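Local coordinates for rhizavidin (Rhizobium etli, PDB 3EW2), which binds biotin as a member of the avidin family, here as an assembly of two copies of an eight-stranded beta barrel, at residues 23-28 and 41-46; 48-53 and 77-82; 95-100 and 118-123. All blocks are in the same frame, centred on the assembly; numbering follows the deposited sequence.

How the contacts relate
Along the chain the three contacts come one after another; none nests within or crosses another. Contact 1 closes first, joining strands 26-31 and 36-42 in a hairpin near the ureido end of biotin. The loop that follows holds 48-53, which contact 2 ties by a disulfide to 77-82 at the start of strand 78-92, spanning the two intervening barrel strands beside the carboxylate end of biotin. Contact 3 pairs the last two strands, 95-107 and 112-124. Contacts 1 and 2 touch through Asn43, and contacts 1 and 3 through Tyr41 and Phe121; contacts 2 and 3 lie about 9 Å apart at their nearest atoms, yet both reach biotin.

Contact 1. Residues 23-28 and 41-46; sequences SGSTMI and YVNRAQ. With BTN (biotin), chain I.
Ser25, in the turn leading into strand 26-31, and Tyr41, late in strand 36-42, meet at one ligand atom (Ser25 CB lies 3.6 Å from Tyr41 OH): Ser25 OG and Tyr41 OH each donate to biotin O3 over 2.6 Å. The carbonyl oxygen lies near the plane of the Tyr41 ring, at its edge. Ser25 OG is used twice, since it also accepts from the backbone N of Arg44 (2.8 Å, 163° at the hydrogen). That second bond probably helps fix the hydroxyl's rotation, making Arg44 N a second-shell donor. Asn43 OD1 is likewise doubly engaged. It takes biotin N2-H in a straight bond of 3.1 Å and, from above its carbonyl plane, the backbone N-H of Ala45, closing an Asx turn; the carboxamide reaches the ligand because CG stands opposite the backbone N (chi1 162°). Asn43 ND2 is held by Thr48 OG1. Ala45 CB packs against Ser23 CB and lies 3.5 Å from biotin N2.

Away from the ligand, Thr26 and Val42 form an antiparallel hydrogen-bonded pair, with Val42 N donating to Thr26 O and Thr26 N to Val42 O. The guanidinium of Arg44 swings back along the 23-28 side: NH1 donates to Gly24 O, which lies at its edge close to the guanidinium plane, while NH2 rests 3.5 Å from Thr26 CG2. Met27 and Tyr41 are the next, non-hydrogen-bonded pair. Met27 CB touches Tyr41 CD1 at 3.7 Å, and its sulfur makes an oblique Met-aromatic contact with the ring. Asn21 OD1 accepts from the backbone N of Ser23 and Ser25, and Asn21 ND2 bonds biotin. Serine and tyrosine hydroxyls converging on the ureido oxygen are characteristic of the biotin pocket of the avidin barrel; here an asparagine serves the ureido nitrogen.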
loop_
_atom_site.group_PDB
_atom_site.type_symbol
_atom_site.label_atom_id
_atom_site.label_comp_id
_atom_site.label_asym_id
_atom_site.label_seq_id
_atom_site.Cartn_x
_atom_site.Cartn_y
_atom_site.Cartn_z
ATOM N N SER B 23 2.142 -18.386 -1.078
ATOM C CA SER B 23 0.738 -18.862 -1.207
ATOM C C SER B 23 0.363 -19.086 -2.676
ATOM O O SER B 23 -0.815 -19.387 -2.978
ATOM C CB SER B 23 -0.273 -17.867 -0.591
ATOM O OG SER B 23 -0.023 -17.589 0.797
ATOM N N GLY B 24 1.331 -18.864 -3.572
ATOM C CA GLY B 24 1.143 -19.110 -5.024
ATOM C C GLY B 24 0.680 -17.898 -5.862
ATOM O O GLY B 24 0.442 -17.994 -7.100
ATOM N N SER B 25 0.511 -16.753 -5.188
ATOM C CA SER B 25 0.084 -15.514 -5.875
ATOM C C SER B 25 1.206 -14.913 -6.673
ATOM O O SER B 25 2.360 -15.005 -6.291
ATOM C CB SER B 25 -0.400 -14.526 -4.860
ATOM O OG SER B 25 -1.592 -15.047 -4.303
ATOM N N THR B 26 0.865 -14.349 -7.829
ATOM C CA THR B 26 1.860 -13.687 -8.678
ATOM C C THR B 26 1.451 -12.231 -8.933
ATOM O O THR B 26 0.260 -11.887 -8.987
ATOM C CB THR B 26 2.083 -14.458 -10.049
ATOM O OG1 THR B 26 3.182 -13.863 -10.792
ATOM C CG2 THR B 26 0.857 -14.383 -10.916
ATOM N N MET B 27 2.449 -11.375 -9.084
ATOM C CA MET B 27 2.210 -10.053 -9.565
ATOM C C MET B 27 3.194 -9.738 -10.675
ATOM O O MET B 27 4.370 -10.177 -10.641
ATOM C CB MET B 27 2.270 -9.013 -8.423
ATOM C CG MET B 27 3.646 -8.786 -7.725
ATOM S SD MET B 27 3.546 -7.646 -6.283
ATOM C CE MET B 27 5.269 -7.535 -5.845
ATOM N N ILE B 28 2.696 -9.006 -11.669
ATOM C CA ILE B 28 3.517 -8.407 -12.670
ATOM C C ILE B 28 3.527 -6.885 -12.447
ATOM O O ILE B 28 2.450 -6.254 -12.409
ATOM C CB ILE B 28 3.024 -8.743 -14.107
ATOM C CG1 ILE B 28 2.808 -10.258 -14.248
ATOM C CG2 ILE B 28 4.083 -8.261 -15.135
ATOM C CD1 ILE B 28 2.347 -10.673 -15.668
ATOM N N TYR B 41 -2.238 -8.243 -10.253
ATOM C CA TYR B 41 -2.020 -9.074 -9.099
ATOM C C TYR B 41 -2.978 -10.244 -9.271
ATOM O O TYR B 41 -4.184 -10.004 -9.427
ATOM C CB TYR B 41 -2.303 -8.343 -7.753
ATOM C CG TYR B 41 -1.728 -9.098 -6.556
ATOM C CD1 TYR B 41 -0.513 -8.724 -5.982
ATOM C CD2 TYR B 41 -2.371 -10.246 -6.047
ATOM C CE1 TYR B 41 0.017 -9.430 -4.928
ATOM C CE2 TYR B 41 -1.841 -10.965 -4.982
ATOM C CZ TYR B 41 -0.649 -10.557 -4.431
ATOM O OH TYR B 41 -0.106 -11.283 -3.367
ATOM N N VAL B 42 -2.428 -11.471 -9.356
ATOM C CA VAL B 42 -3.254 -12.669 -9.408
ATOM C C VAL B 42 -3.116 -13.370 -8.081
ATOM O O VAL B 42 -2.049 -13.873 -7.753
ATOM C CB VAL B 42 -2.933 -13.654 -10.545
ATOM C CG1 VAL B 42 -3.894 -14.884 -10.415
ATOM C CG2 VAL B 42 -3.126 -12.982 -11.886
ATOM N N ASN B 43 -4.208 -13.350 -7.325
ATOM C CA ASN B 43 -4.256 -13.961 -6.022
ATOM C C ASN B 43 -4.557 -15.459 -6.224
ATOM O O ASN B 43 -5.474 -15.826 -7.007
ATOM C CB ASN B 43 -5.392 -13.322 -5.195
ATOM C CG ASN B 43 -5.789 -14.178 -4.009
ATOM O OD1 ASN B 43 -4.924 -14.649 -3.280
ATOM N ND2 ASN B 43 -7.089 -14.356 -3.789
ATOM N N ARG B 44 -3.840 -16.297 -5.475
ATOM C CA ARG B 44 -4.080 -17.726 -5.469
ATOM C C ARG B 44 -4.039 -18.297 -4.056
ATOM O O ARG B 44 -3.918 -19.519 -3.913
ATOM C CB ARG B 44 -3.056 -18.462 -6.374
ATOM C CG ARG B 44 -3.185 -18.073 -7.815
ATOM C CD ARG B 44 -2.490 -18.999 -8.701
ATOM N NE ARG B 44 -2.248 -18.399 -10.001
ATOM C CZ ARG B 44 -1.102 -17.816 -10.375
ATOM N NH1 ARG B 44 -0.050 -17.744 -9.562
ATOM N NH2 ARG B 44 -0.997 -17.317 -11.598
ATOM N N ALA B 45 -4.105 -17.433 -3.026
ATOM C CA ALA B 45 -4.053 -17.899 -1.618
ATOM C C ALA B 45 -5.342 -18.608 -1.197
ATOM O O ALA B 45 -6.448 -18.210 -1.592
ATOM C CB ALA B 45 -3.731 -16.796 -0.701
ATOM N N GLN B 46 -5.221 -19.715 -0.465
ATOM C CA GLN B 46 -6.425 -20.478 -0.130
ATOM C C GLN B 46 -7.226 -19.822 0.996
ATOM O O GLN B 46 -6.684 -19.185 1.852
ATOM C CB GLN B 46 -6.094 -21.953 0.185
ATOM C CG GLN B 46 -5.651 -22.229 1.573
ATOM C CD GLN B 46 -6.780 -22.205 2.585
ATOM O OE1 GLN B 46 -7.865 -22.742 2.353
ATOM N NE2 GLN B 46 -6.513 -21.607 3.738
HETATM C C11 BTN I . -10.207 -11.303 -0.510
HETATM O O11 BTN I . -10.154 -12.498 -0.148
HETATM O O12 BTN I . -10.990 -10.525 0.074
HETATM C C10 BTN I . -9.335 -10.807 -1.639
HETATM C C9 BTN I . -8.142 -11.740 -1.810
HETATM C C8 BTN I . -7.287 -11.769 -0.548
HETATM C C7 BTN I . -5.833 -12.083 -0.881
HETATM C C2 BTN I . -4.941 -11.900 0.341
HETATM S S1 BTN I . -4.301 -10.357 0.339
HETATM C C6 BTN I . -2.840 -10.904 1.258
HETATM C C5 BTN I . -2.577 -12.377 0.997
HETATM N N1 BTN I . -1.604 -12.516 -0.071
HETATM C C3 BTN I . -2.143 -13.042 -1.162
HETATM O O3 BTN I . -1.448 -13.284 -2.365
HETATM N N2 BTN I . -3.427 -13.308 -0.964
HETATM C C4 BTN I . -3.844 -12.960 0.381
#

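Contact 2. Residues 48-53 and 77-82; sequences TGCQNS and ENCNSA. With BTN (biotin), chain I.
A disulfide at the mouth of the avidin barrel, beside the carboxylate end of biotin, ties the loop after strand 36-42 to the start of strand 78-92. Cys50 SG and Cys79 SG are joined at 2.0 Å, with a torsion of 121° about the S-S bond. Gly49 suits its place, because a side chain there would run into Cys79 SG. Glu77 adds a polar contact beside the disulfide: its extended chain lays CG 3.7 Å from Cys50 SG and brings OE2 to the backbone N of Cys50, which donates over 2.8 Å from above the carboxylate plane. A water bridges the same oxygen to Gln51 N.

Both segments meet the ligand's carboxylate. Gly49 N makes a weak bond to biotin O11, and Thr48 CB lies 3.3 Å from that oxygen. On the other side of the link, Ser81 OG donates to biotin O12, though its position is less certain. Ser81 O takes a bond from Asn62 of the second subunit. Cys79 CB, one bond from the disulfide, comes within 3.5 Å of biotin O12.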
loop_
_atom_site.group_PDB
_atom_site.type_symbol
_atom_site.label_atom_id
_atom_site.label_comp_id
_atom_site.label_asym_id
_atom_site.label_seq_id
_atom_site.Cartn_x
_atom_site.Cartn_y
_atom_site.Cartn_z
ATOM N N THR B 48 -9.556 -17.576 0.465
ATOM C CA THR B 48 -9.796 -16.163 0.092
ATOM C C THR B 48 -10.621 -16.116 -1.160
ATOM O O THR B 48 -10.540 -17.042 -2.003
ATOM C CB THR B 48 -8.478 -15.365 -0.161
ATOM O OG1 THR B 48 -7.850 -15.861 -1.332
ATOM C CG2 THR B 48 -7.515 -15.482 0.994
ATOM N N GLY B 49 -11.440 -15.073 -1.299
ATOM C CA GLY B 49 -12.181 -14.897 -2.558
ATOM C C GLY B 49 -11.221 -14.360 -3.598
ATOM O O GLY B 49 -10.008 -14.279 -3.337
ATOM N N CYS B 50 -11.754 -13.978 -4.762
ATOM C CA CYS B 50 -11.003 -13.191 -5.753
ATOM C C CYS B 50 -9.675 -13.807 -6.259
ATOM O O CYS B 50 -8.680 -13.101 -6.391
ATOM C CB CYS B 50 -10.776 -11.754 -5.232
ATOM S SG CYS B 50 -12.339 -10.894 -5.143
ATOM N N GLN B 51 -9.712 -15.104 -6.577
ATOM C CA GLN B 51 -8.547 -15.874 -7.018
ATOM C C GLN B 51 -8.551 -16.078 -8.516
ATOM O O GLN B 51 -9.611 -16.093 -9.129
ATOM C CB GLN B 51 -8.519 -17.251 -6.367
ATOM C CG GLN B 51 -8.558 -17.322 -4.877
ATOM C CD GLN B 51 -8.262 -18.761 -4.425
ATOM O OE1 GLN B 51 -7.343 -19.400 -4.929
ATOM N NE2 GLN B 51 -9.023 -19.251 -3.507
ATOM N N ASN B 52 -7.363 -16.204 -9.109
ATOM C CA ASN B 52 -7.250 -16.536 -10.549
ATOM C C ASN B 52 -7.646 -15.480 -11.566
ATOM O O ASN B 52 -7.961 -15.800 -12.711
ATOM C CB ASN B 52 -7.955 -17.867 -10.848
ATOM C CG ASN B 52 -7.465 -18.963 -9.938
ATOM O OD1 ASN B 52 -6.245 -19.137 -9.766
ATOM N ND2 ASN B 52 -8.383 -19.631 -9.271
ATOM N N SER B 53 -7.546 -14.220 -11.183
ATOM C CA SER B 53 -8.111 -13.133 -12.005
ATOM C C SER B 53 -7.297 -11.878 -11.727
ATOM O O SER B 53 -7.058 -11.574 -10.569
ATOM C CB SER B 53 -9.540 -12.913 -11.531
ATOM O OG SER B 53 -10.123 -11.962 -12.315
ATOM N N GLU B 77 -14.714 -10.376 -10.430
ATOM C CA GLU B 77 -15.101 -10.757 -9.080
ATOM C C GLU B 77 -14.822 -9.634 -8.127
ATOM O O GLU B 77 -13.729 -9.051 -8.137
ATOM C CB GLU B 77 -14.364 -12.024 -8.626
ATOM C CG GLU B 77 -14.840 -12.570 -7.326
ATOM C CD GLU B 77 -14.410 -14.030 -7.093
ATOM O OE1 GLU B 77 -14.268 -14.796 -8.072
ATOM O OE2 GLU B 77 -14.235 -14.422 -5.925
ATOM N N ASN B 78 -15.829 -9.347 -7.308
ATOM C CA ASN B 78 -15.729 -8.346 -6.254
ATOM C C ASN B 78 -15.820 -8.939 -4.855
ATOM O O ASN B 78 -16.881 -9.474 -4.468
ATOM C CB ASN B 78 -16.813 -7.254 -6.449
ATOM C CG ASN B 78 -16.759 -6.147 -5.347
ATOM O OD1 ASN B 78 -15.758 -6.009 -4.657
ATOM N ND2 ASN B 78 -17.859 -5.405 -5.170
ATOM N N CYS B 79 -14.753 -8.786 -4.075
ATOM C CA CYS B 79 -14.723 -9.320 -2.701
ATOM C C CYS B 79 -14.927 -8.259 -1.629
ATOM O O CYS B 79 -14.670 -8.500 -0.442
ATOM C CB CYS B 79 -13.395 -10.065 -2.424
ATOM S SG CYS B 79 -13.172 -11.591 -3.405
ATOM N N ASN B 80 -15.339 -7.071 -2.046
ATOM C CA ASN B 80 -15.627 -5.981 -1.121
ATOM C C ASN B 80 -14.535 -5.779 -0.061
ATOM O O ASN B 80 -14.787 -5.926 1.125
ATOM C CB ASN B 80 -16.995 -6.221 -0.501
ATOM C CG ASN B 80 -17.552 -5.006 0.137
ATOM O OD1 ASN B 80 -17.533 -3.904 -0.450
ATOM N ND2 ASN B 80 -18.047 -5.168 1.368
ATOM N N SER B 81 -13.322 -5.440 -0.507
ATOM C CA SER B 81 -12.149 -5.449 0.333
ATOM C C SER B 81 -10.986 -4.809 -0.389
ATOM O O SER B 81 -11.057 -4.563 -1.598
ATOM C CB SER B 81 -11.721 -6.892 0.693
ATOM O OG SER B 81 -11.262 -7.602 -0.437
ATOM N N ALA B 82 -9.921 -4.556 0.353
ATOM C CA ALA B 82 -8.711 -3.996 -0.216
ATOM C C ALA B 82 -7.547 -4.521 0.592
ATOM O O ALA B 82 -7.718 -4.852 1.762
ATOM C CB ALA B 82 -8.773 -2.457 -0.131
HETATM C C11 BTN I . -10.207 -11.303 -0.510
HETATM O O11 BTN I . -10.154 -12.498 -0.148
HETATM O O12 BTN I . -10.990 -10.525 0.074
HETATM C C10 BTN I . -9.335 -10.807 -1.639
HETATM C C9 BTN I . -8.142 -11.740 -1.810
HETATM C C8 BTN I . -7.287 -11.769 -0.548
HETATM C C7 BTN I . -5.833 -12.083 -0.881
HETATM C C2 BTN I . -4.941 -11.900 0.341
HETATM S S1 BTN I . -4.301 -10.357 0.339
HETATM C C6 BTN I . -2.840 -10.904 1.258
HETATM C C5 BTN I . -2.577 -12.377 0.997
HETATM N N1 BTN I . -1.604 -12.516 -0.071
HETATM C C3 BTN I . -2.143 -13.042 -1.162
HETATM O O3 BTN I . -1.448 -13.284 -2.365
HETATM N N2 BTN I . -3.427 -13.308 -0.964
HETATM C C4 BTN I . -3.844 -12.960 0.381
HETATM O O HOH W 1 -12.054 -16.640 -6.556
#

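Contact 3. Residues 95-100 and 118-123; sequences NTEIVT and QDTFQY. With BTN (biotin), chain I.
Thr100 and Asp119 form an antiparallel hydrogen-bonded pair in the hairpin of strands 95-107 and 112-124, the last two of the avidin barrel, whose segments run antiparallel at 159°. Backbone bonds form the ladder: Phe121 N to Ile98 O, Asp119 N to Thr100 O and Tyr123 N to Thr96 O, the last nearly straight. Thr100 N adds a weak bond to Asp119 O.

Two side chains extend the ladder. Thr100 OG1, set between its backbone N and carbonyl carbon (chi1 82°), turns to donate to Asp119 O at 2.8 Å, giving that carbonyl a second donor. At the other end, Asn95 ND2 donates to a lone pair of Tyr123 O over 3.3 Å, almost within its own amide plane, while Asn95 OD1 sits at the edge of the Tyr123 ring. A leucine in place of Asn95, lacking the amide, would probably leave Tyr123 O without its side-chain donor and the ring edge without a polar neighbour.

Apolar contacts follow the two faces of the sheet. On the one carrying Ile98, Thr100 and Phe121, Thr100 CG2 meets the edge of the Phe121 ring at CD1 (3.9 Å), and Ile98 CB lies 4.2 Å from Phe121 CB. On the other, Val99 CG2 touches Thr120 CG2.

The ligand bond belongs to Asp119. Gln22 NE2 and, weakly, Trp102 NE1 hold OD1, which probably steadies the carboxylate, and Trp85 NE1 donates to OD2. That oxygen, Asp119 OD2, accepts biotin N1-H at 2.7 Å, with an angle of 175° at the hydrogen.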
loop_
_atom_site.group_PDB
_atom_site.type_symbol
_atom_site.label_atom_id
_atom_site.label_comp_id
_atom_site.label_asym_id
_atom_site.label_seq_id
_atom_site.Cartn_x
_atom_site.Cartn_y
_atom_site.Cartn_z
ATOM N N ASN B 95 18.867 -15.340 -5.204
ATOM C CA ASN B 95 17.616 -14.733 -5.623
ATOM C C ASN B 95 17.354 -13.439 -4.852
ATOM O O ASN B 95 17.751 -13.250 -3.701
ATOM C CB ASN B 95 16.390 -15.678 -5.556
ATOM C CG ASN B 95 15.249 -15.228 -6.514
ATOM O OD1 ASN B 95 15.478 -14.412 -7.413
ATOM N ND2 ASN B 95 14.031 -15.766 -6.324
ATOM N N THR B 96 16.698 -12.536 -5.530
ATOM C CA THR B 96 16.159 -11.363 -4.901
ATOM C C THR B 96 14.700 -11.716 -4.515
ATOM O O THR B 96 13.976 -12.390 -5.243
ATOM C CB THR B 96 16.378 -10.116 -5.834
ATOM O OG1 THR B 96 15.390 -9.089 -5.605
ATOM C CG2 THR B 96 16.363 -10.531 -7.257
ATOM N N GLU B 97 14.310 -11.319 -3.323
ATOM C CA GLU B 97 12.911 -11.360 -2.949
ATOM C C GLU B 97 12.458 -10.049 -2.298
ATOM O O GLU B 97 13.276 -9.189 -1.967
ATOM C CB GLU B 97 12.659 -12.498 -2.000
ATOM C CG GLU B 97 13.477 -12.440 -0.784
ATOM C CD GLU B 97 13.810 -13.831 -0.317
ATOM O OE1 GLU B 97 13.651 -14.104 0.907
ATOM O OE2 GLU B 97 14.201 -14.643 -1.214
ATOM N N ILE B 98 11.147 -9.943 -2.119
ATOM C CA ILE B 98 10.533 -8.829 -1.433
ATOM C C ILE B 98 9.839 -9.334 -0.189
ATOM O O ILE B 98 8.818 -10.033 -0.269
ATOM C CB ILE B 98 9.528 -8.038 -2.367
ATOM C CG1 ILE B 98 10.225 -7.491 -3.598
ATOM C CG2 ILE B 98 8.840 -6.867 -1.637
ATOM C CD1 ILE B 98 9.190 -6.955 -4.630
ATOM N N VAL B 99 10.379 -8.967 0.961
ATOM C CA VAL B 99 9.754 -9.312 2.249
ATOM C C VAL B 99 8.653 -8.267 2.649
ATOM O O VAL B 99 8.880 -7.054 2.581
ATOM C CB VAL B 99 10.855 -9.446 3.340
ATOM C CG1 VAL B 99 10.252 -9.812 4.741
ATOM C CG2 VAL B 99 12.024 -10.410 2.867
ATOM N N THR B 100 7.454 -8.726 3.007
ATOM C CA THR B 100 6.340 -7.809 3.203
ATOM C C THR B 100 5.463 -8.179 4.393
ATOM O O THR B 100 5.251 -9.353 4.676
ATOM C CB THR B 100 5.394 -7.727 1.939
ATOM O OG1 THR B 100 4.468 -8.824 1.933
ATOM C CG2 THR B 100 6.131 -7.653 0.602
ATOM N N GLN B 118 1.810 -11.923 6.456
ATOM C CA GLN B 118 3.140 -11.729 5.802
ATOM C C GLN B 118 3.200 -12.503 4.480
ATOM O O GLN B 118 2.493 -13.493 4.347
ATOM C CB GLN B 118 4.300 -12.206 6.673
ATOM C CG GLN B 118 4.222 -11.956 8.162
ATOM C CD GLN B 118 5.503 -12.451 8.888
ATOM O OE1 GLN B 118 6.412 -11.658 9.167
ATOM N NE2 GLN B 118 5.590 -13.778 9.140
ATOM N N ASP B 119 3.988 -12.029 3.505
ATOM C CA ASP B 119 4.100 -12.619 2.158
ATOM C C ASP B 119 5.540 -12.295 1.755
ATOM O O ASP B 119 5.987 -11.145 1.932
ATOM C CB ASP B 119 3.215 -11.919 1.104
ATOM C CG ASP B 119 1.765 -12.433 1.043
ATOM O OD1 ASP B 119 1.357 -13.379 1.758
ATOM O OD2 ASP B 119 0.988 -11.831 0.270
ATOM N N THR B 120 6.274 -13.284 1.260
ATOM C CA THR B 120 7.602 -13.054 0.676
ATOM C C THR B 120 7.479 -13.450 -0.794
ATOM O O THR B 120 6.991 -14.543 -1.087
ATOM C CB THR B 120 8.692 -13.874 1.394
ATOM O OG1 THR B 120 8.549 -13.677 2.798
ATOM C CG2 THR B 120 10.086 -13.425 0.988
ATOM N N PHE B 121 7.843 -12.514 -1.673
ATOM C CA PHE B 121 7.705 -12.607 -3.098
ATOM C C PHE B 121 9.096 -12.888 -3.572
ATOM O O PHE B 121 10.039 -12.236 -3.099
ATOM C CB PHE B 121 7.226 -11.275 -3.730
ATOM C CG PHE B 121 5.799 -10.957 -3.444
ATOM C CD1 PHE B 121 5.447 -10.195 -2.308
ATOM C CD2 PHE B 121 4.791 -11.434 -4.290
ATOM C CE1 PHE B 121 4.096 -9.930 -2.025
ATOM C CE2 PHE B 121 3.446 -11.189 -4.004
ATOM C CZ PHE B 121 3.085 -10.438 -2.865
ATOM N N GLN B 122 9.214 -13.871 -4.471
ATOM C CA GLN B 122 10.466 -14.245 -5.099
ATOM C C GLN B 122 10.394 -13.710 -6.499
ATOM O O GLN B 122 9.368 -13.855 -7.165
ATOM C CB GLN B 122 10.628 -15.789 -5.229
ATOM C CG GLN B 122 10.834 -16.586 -3.959
ATOM C CD GLN B 122 11.990 -16.134 -3.116
ATOM O OE1 GLN B 122 13.054 -15.725 -3.625
ATOM N NE2 GLN B 122 11.808 -16.223 -1.804
ATOM N N TYR B 123 11.485 -13.097 -6.942
ATOM C CA TYR B 123 11.631 -12.776 -8.337
ATOM C C TYR B 123 11.586 -14.037 -9.226
ATOM O O TYR B 123 12.136 -15.080 -8.889
ATOM C CB TYR B 123 12.906 -11.982 -8.548
ATOM C CG TYR B 123 13.202 -11.734 -9.986
ATOM C CD1 TYR B 123 12.358 -10.939 -10.767
ATOM C CD2 TYR B 123 14.314 -12.324 -10.584
ATOM C CE1 TYR B 123 12.622 -10.732 -12.109
ATOM C CE2 TYR B 123 14.593 -12.127 -11.934
ATOM C CZ TYR B 123 13.748 -11.330 -12.685
ATOM O OH TYR B 123 14.027 -11.152 -14.013
HETATM C C11 BTN I . -10.207 -11.303 -0.510
HETATM O O11 BTN I . -10.154 -12.498 -0.148
HETATM O O12 BTN I . -10.990 -10.525 0.074
HETATM C C10 BTN I . -9.335 -10.807 -1.639
HETATM C C9 BTN I . -8.142 -11.740 -1.810
HETATM C C8 BTN I . -7.287 -11.769 -0.548
HETATM C C7 BTN I . -5.833 -12.083 -0.881
HETATM C C2 BTN I . -4.941 -11.900 0.341
HETATM S S1 BTN I . -4.301 -10.357 0.339
HETATM C C6 BTN I . -2.840 -10.904 1.258
HETATM C C5 BTN I . -2.577 -12.377 0.997
HETATM N N1 BTN I . -1.604 -12.516 -0.071
HETATM C C3 BTN I . -2.143 -13.042 -1.162
HETATM O O3 BTN I . -1.448 -13.284 -2.365
HETATM N N2 BTN I . -3.427 -13.308 -0.964
HETATM C C4 BTN I . -3.844 -12.960 0.381
#